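Local coordinates for protein dTDP-4-amino-4,6-dideoxyglucose formyltransferase (Shewanella sp. FDAARGOS_354, PDB 6V2T) that probably transfers a formyl group from a folate cofactor to the sugar amine of dTDP-4-amino-4,6-dideoxyglucose, a step linked to O-antigen synthesis, at residues His25-Ser30 and Glu93-Ala98; Phe133-Lys138 and Leu235-Ser240. All coordinates share one frame; numbering follows the deposited sequence.

Contact 1. Residues His25-Ser30 and Glu93-Ala98; sequences HVLIVS and ELVVSA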
# COMPACT_ATOMS: atom_id res chain seq x y z
N HIS B 25 31.93 30.81 -12.68
CA HIS B 25 31.75 29.77 -11.64
C HIS B 25 30.28 29.74 -11.20
O HIS B 25 29.78 30.79 -10.74
CB HIS B 25 32.69 30.07 -10.47
CG HIS B 25 34.08 30.35 -10.95
ND1 HIS B 25 34.59 31.63 -11.01
CD2 HIS B 25 35.02 29.53 -11.46
CE1 HIS B 25 35.82 31.58 -11.49
NE2 HIS B 25 36.10 30.31 -11.78
N VAL B 26 29.63 28.59 -11.36
CA VAL B 26 28.23 28.34 -10.90
C VAL B 26 28.28 27.33 -9.76
O VAL B 26 28.90 26.24 -9.96
CB VAL B 26 27.34 27.84 -12.05
CG1 VAL B 26 25.98 27.39 -11.56
CG2 VAL B 26 27.23 28.87 -13.17
N LEU B 27 27.69 27.68 -8.61
CA LEU B 27 27.59 26.77 -7.44
C LEU B 27 26.20 26.11 -7.43
O LEU B 27 25.15 26.81 -7.35
CB LEU B 27 27.88 27.51 -6.14
CG LEU B 27 27.61 26.68 -4.87
CD1 LEU B 27 28.63 25.55 -4.76
CD2 LEU B 27 27.65 27.55 -3.63
N ILE B 28 26.18 24.78 -7.45
CA ILE B 28 24.92 24.01 -7.33
C ILE B 28 24.87 23.43 -5.92
O ILE B 28 25.80 22.67 -5.54
CB ILE B 28 24.80 23.03 -8.51
CG1 ILE B 28 24.74 23.81 -9.82
CG2 ILE B 28 23.59 22.12 -8.35
CD1 ILE B 28 25.00 22.98 -11.02
N VAL B 29 23.90 23.89 -5.13
CA VAL B 29 23.65 23.39 -3.76
C VAL B 29 22.40 22.52 -3.82
O VAL B 29 21.33 23.01 -4.24
CB VAL B 29 23.47 24.49 -2.71
CG1 VAL B 29 23.42 23.91 -1.30
CG2 VAL B 29 24.56 25.54 -2.80
N SER B 30 22.53 21.28 -3.39
CA SER B 30 21.48 20.27 -3.61
C SER B 30 21.56 19.15 -2.57
O SER B 30 22.68 18.68 -2.25
CB SER B 30 21.62 19.70 -4.97
OG SER B 30 20.58 18.76 -5.19
N GLU B 93 29.51 33.48 -9.50
CA GLU B 93 28.66 34.46 -10.23
C GLU B 93 27.18 34.09 -10.06
O GLU B 93 26.30 34.98 -10.26
CB GLU B 93 29.06 34.50 -11.70
CG GLU B 93 30.34 35.28 -11.93
CD GLU B 93 31.61 34.66 -11.37
OE1 GLU B 93 31.86 33.45 -11.60
OE2 GLU B 93 32.33 35.39 -10.70
N LEU B 94 26.89 32.82 -9.82
CA LEU B 94 25.50 32.29 -9.74
C LEU B 94 25.43 31.14 -8.74
O LEU B 94 26.29 30.26 -8.82
CB LEU B 94 25.08 31.81 -11.13
CG LEU B 94 23.75 31.06 -11.17
CD1 LEU B 94 22.59 32.00 -10.78
CD2 LEU B 94 23.50 30.45 -12.55
N VAL B 95 24.39 31.10 -7.92
CA VAL B 95 24.07 29.92 -7.07
C VAL B 95 22.71 29.38 -7.49
O VAL B 95 21.77 30.19 -7.60
CB VAL B 95 24.10 30.25 -5.57
CG1 VAL B 95 23.86 29.00 -4.73
CG2 VAL B 95 25.40 30.90 -5.17
N VAL B 96 22.64 28.06 -7.70
CA VAL B 96 21.39 27.31 -7.99
C VAL B 96 21.09 26.36 -6.83
O VAL B 96 21.89 25.46 -6.53
CB VAL B 96 21.43 26.57 -9.34
CG1 VAL B 96 20.16 25.79 -9.57
CG2 VAL B 96 21.69 27.53 -10.50
N SER B 97 19.96 26.60 -6.17
CA SER B 97 19.39 25.69 -5.16
C SER B 97 18.59 24.63 -5.89
O SER B 97 17.60 24.98 -6.55
CB SER B 97 18.52 26.43 -4.19
OG SER B 97 17.68 25.51 -3.55
N ALA B 98 19.01 23.39 -5.79
CA ALA B 98 18.32 22.23 -6.39
C ALA B 98 17.84 21.34 -5.25
O ALA B 98 18.57 20.40 -4.85
CB ALA B 98 19.24 21.52 -7.36
O HOH W 1 34.31 33.95 -10.07
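Leu-27 sits at the middle of the ladder that joins strand 25-30 to strand 94-98, its N held by Leu-94 O at 2.9 Å and its O receiving Val-96 N at 2.8 Å. Val-29 repeats the pattern one step on, between Val-96 O and Ala-98 N, so the strands run parallel and their side chains alternate between two buried faces. On one face Val-26 and Leu-94 lie side by side, with Leu-94 CD2 resting against both Val-26 methyls, 4.1 Å from CG1. On the other, Val-95 CG1 is the shared neighbour, touching Val-29 CG2 at 4.0 Å and lying close to Leu-27 CD2. Past the last regular rungs, Ser-30 OG stands anti to its own N and donates to Ala-98 O at 2.6 Å, in the carbonyl plane.

The opposite end is looser and wetter. Glu-93, exposed and already outside the strand, bends at chi2 (68°) and brings OE1 back to His-25 N at 2.9 Å in a nearly straight bond of 169°. The bond that the same oxygen takes from His-25 ND1 is weak and bent; the ring and carboxylate planes are inclined by 52°. A water in the ring plane stands between ND1 and Glu-93 OE2, though so close to both that its exact position is doubtful.

Both strands are central in the seven-stranded mixed sheet of the formyltransferase domain, a Rossmann-like arrangement: strand 53-60 flanks 25-30, strand 113-118 flanks 94-98, and helix 33-45 packs on Ile-28, Ser-30 and Ala-98.

Contact 2. Residues Phe133-Lys138 and Leu235-Ser240; sequences FSIINK and LLRALS. With EDO (1,2-ethanediol), chain I.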
# COMPACT_ATOMS: atom_id res chain seq x y z
N PHE B 133 -0.11 18.60 -0.08
CA PHE B 133 -1.12 19.70 0.08
C PHE B 133 -1.98 19.80 -1.18
O PHE B 133 -3.18 19.85 -1.05
CB PHE B 133 -0.42 20.99 0.48
CG PHE B 133 0.23 20.86 1.83
CD1 PHE B 133 -0.52 21.01 2.99
CD2 PHE B 133 1.58 20.54 1.94
CE1 PHE B 133 0.08 20.84 4.23
CE2 PHE B 133 2.16 20.34 3.19
CZ PHE B 133 1.42 20.53 4.32
N SER B 134 -1.42 19.73 -2.38
CA SER B 134 -2.26 19.87 -3.60
C SER B 134 -3.29 18.73 -3.66
O SER B 134 -4.41 18.99 -4.16
CB SER B 134 -1.45 19.97 -4.87
OG SER B 134 -0.87 21.25 -4.98
N ILE B 135 -2.92 17.50 -3.29
CA ILE B 135 -3.83 16.34 -3.49
C ILE B 135 -5.09 16.63 -2.68
O ILE B 135 -6.18 16.28 -3.13
CB ILE B 135 -3.16 15.00 -3.09
CG1 ILE B 135 -2.28 14.49 -4.23
CG2 ILE B 135 -4.19 13.97 -2.64
CD1 ILE B 135 -1.23 13.41 -3.84
N ILE B 136 -4.90 17.21 -1.51
CA ILE B 136 -5.97 17.55 -0.55
C ILE B 136 -6.68 18.84 -0.97
O ILE B 136 -7.92 18.81 -0.98
CB ILE B 136 -5.40 17.67 0.85
CG1 ILE B 136 -4.83 16.33 1.34
CG2 ILE B 136 -6.46 18.19 1.80
CD1 ILE B 136 -3.91 16.48 2.51
N ASN B 137 -5.95 19.94 -1.24
CA ASN B 137 -6.62 21.27 -1.37
C ASN B 137 -6.87 21.63 -2.84
O ASN B 137 -7.35 22.72 -3.07
CB ASN B 137 -5.89 22.38 -0.61
CG ASN B 137 -4.50 22.70 -1.13
OD1 ASN B 137 -4.16 22.54 -2.32
ND2 ASN B 137 -3.70 23.23 -0.23
N LYS B 138 -6.47 20.79 -3.79
CA LYS B 138 -6.80 20.88 -5.23
C LYS B 138 -6.16 22.10 -5.89
O LYS B 138 -6.40 22.28 -7.10
CB LYS B 138 -8.33 20.91 -5.41
CG LYS B 138 -9.08 19.82 -4.67
CD LYS B 138 -8.55 18.39 -4.93
CE LYS B 138 -9.17 17.33 -4.03
NZ LYS B 138 -8.65 15.99 -4.37
N LEU B 235 -7.07 12.31 1.73
CA LEU B 235 -6.09 12.56 2.82
C LEU B 235 -5.06 11.43 2.87
O LEU B 235 -3.82 11.74 2.97
CB LEU B 235 -6.85 12.64 4.15
CG LEU B 235 -6.00 12.68 5.41
CD1 LEU B 235 -5.08 13.88 5.38
CD2 LEU B 235 -6.89 12.72 6.67
N LEU B 236 -5.52 10.17 2.90
CA LEU B 236 -4.59 9.01 3.06
C LEU B 236 -3.72 8.85 1.80
O LEU B 236 -2.52 8.57 1.95
CB LEU B 236 -5.39 7.74 3.37
CG LEU B 236 -6.17 7.76 4.68
CD1 LEU B 236 -6.97 6.48 4.83
CD2 LEU B 236 -5.26 7.98 5.88
N ARG B 237 -4.26 9.06 0.60
CA ARG B 237 -3.42 8.99 -0.64
C ARG B 237 -2.40 10.14 -0.67
O ARG B 237 -1.22 9.86 -1.06
CB ARG B 237 -4.26 8.84 -1.91
CG ARG B 237 -4.86 10.12 -2.47
CD ARG B 237 -5.83 9.73 -3.57
NE ARG B 237 -6.67 10.84 -3.98
CZ ARG B 237 -6.40 11.74 -4.92
NH1 ARG B 237 -5.26 11.72 -5.60
NH2 ARG B 237 -7.29 12.68 -5.16
N ALA B 238 -2.76 11.33 -0.16
CA ALA B 238 -1.86 12.50 -0.08
C ALA B 238 -0.67 12.17 0.83
O ALA B 238 0.42 12.67 0.58
CB ALA B 238 -2.58 13.72 0.47
N LEU B 239 -0.91 11.37 1.87
CA LEU B 239 0.06 11.06 2.95
C LEU B 239 0.78 9.73 2.67
O LEU B 239 1.62 9.31 3.49
CB LEU B 239 -0.71 11.05 4.27
CG LEU B 239 -1.18 12.42 4.74
CD1 LEU B 239 -1.90 12.33 6.08
CD2 LEU B 239 -0.04 13.44 4.82
N SER B 240 0.53 9.12 1.52
CA SER B 240 1.12 7.84 1.10
C SER B 240 2.22 8.11 0.09
O SER B 240 1.94 8.69 -0.98
CB SER B 240 0.09 6.89 0.61
OG SER B 240 -0.85 6.68 1.64
C1 EDO I . -7.42 14.88 -8.07
O1 EDO I . -6.85 14.95 -6.77
C2 EDO I . -8.49 15.89 -8.16
O2 EDO I . -9.37 15.79 -7.04
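Ile-135 and Arg-237 meet because of how each leaves its helix: Ile-135 CG2 is anti to the backbone N, whereas Arg-237 CG lies between its N and carbonyl carbon (chi1 81°), from where the chain runs extended to NE. The guanidinium is thereby laid against the isoleucine, whose CG2 stands 3.8 Å above the guanidinium plane, over its centre. The same methyl is wedged against Ala-238 CB at 3.5 Å. Ile-136 closes on that alanine from the next position, its CG1 lying 3.6 Å from Ala-238 CB, and its side chain lies beside that of Leu-235, CD1 to CD1 4.0 Å. The small alanine thus lets the ends of helices 130-137 and 229-238 approach closely, with CA of Ile-135 and CA of Ala-238 5.5 Å apart.

Lys-138, with positive phi just beyond helix 130-137, bends at chi2 (-51°) and folds back, so that NZ donates to Ile-135 O at 2.8 Å. An ethanediol, probably from the crystallisation liquor, accepts from Lys-138 NZ chiefly through O2, its O1 being farther from NZ at 3.2 Å. O1 also lies at the guanidinium edge, in plane, and receives Arg-237 NH2 at 2.8 Å.

Beyond the two segments, Asp-234 forms salt bridges with both Lys-138 NZ and Arg-237 NE, giving NZ four acceptors for three N-H bonds, while the backbone O of Asp-169 accepts from Arg-237 NH1. The contact therefore joins an apolar seam to two cations gathered on one carboxylate, a cluster that probably stabilises their charged forms and ties the formyltransferase part to the C-terminal dimerization region.

How the contacts relate
Contact 1 closes before contact 2 opens along the chain, and the two lie on opposite sides of its centre, their own centres 31 Å apart and their nearest atoms about 18 Å. The substrate site lies between these regions. From contact 1, the side chain of Ser-97 is about 4 Å from the bound folic acid and about 7 Å from the dTDP-sugar; from contact 2, the side chain of Ala-238 is about 9 Å from the same dTDP-sugar. The sheet of contact 1 thus bears directly on the folate pocket, whereas contact 2 is linked to the sugar-nucleotide pocket more remotely, through Leu-239 O, which accepts from ND2 of the pocket residue Asn-246.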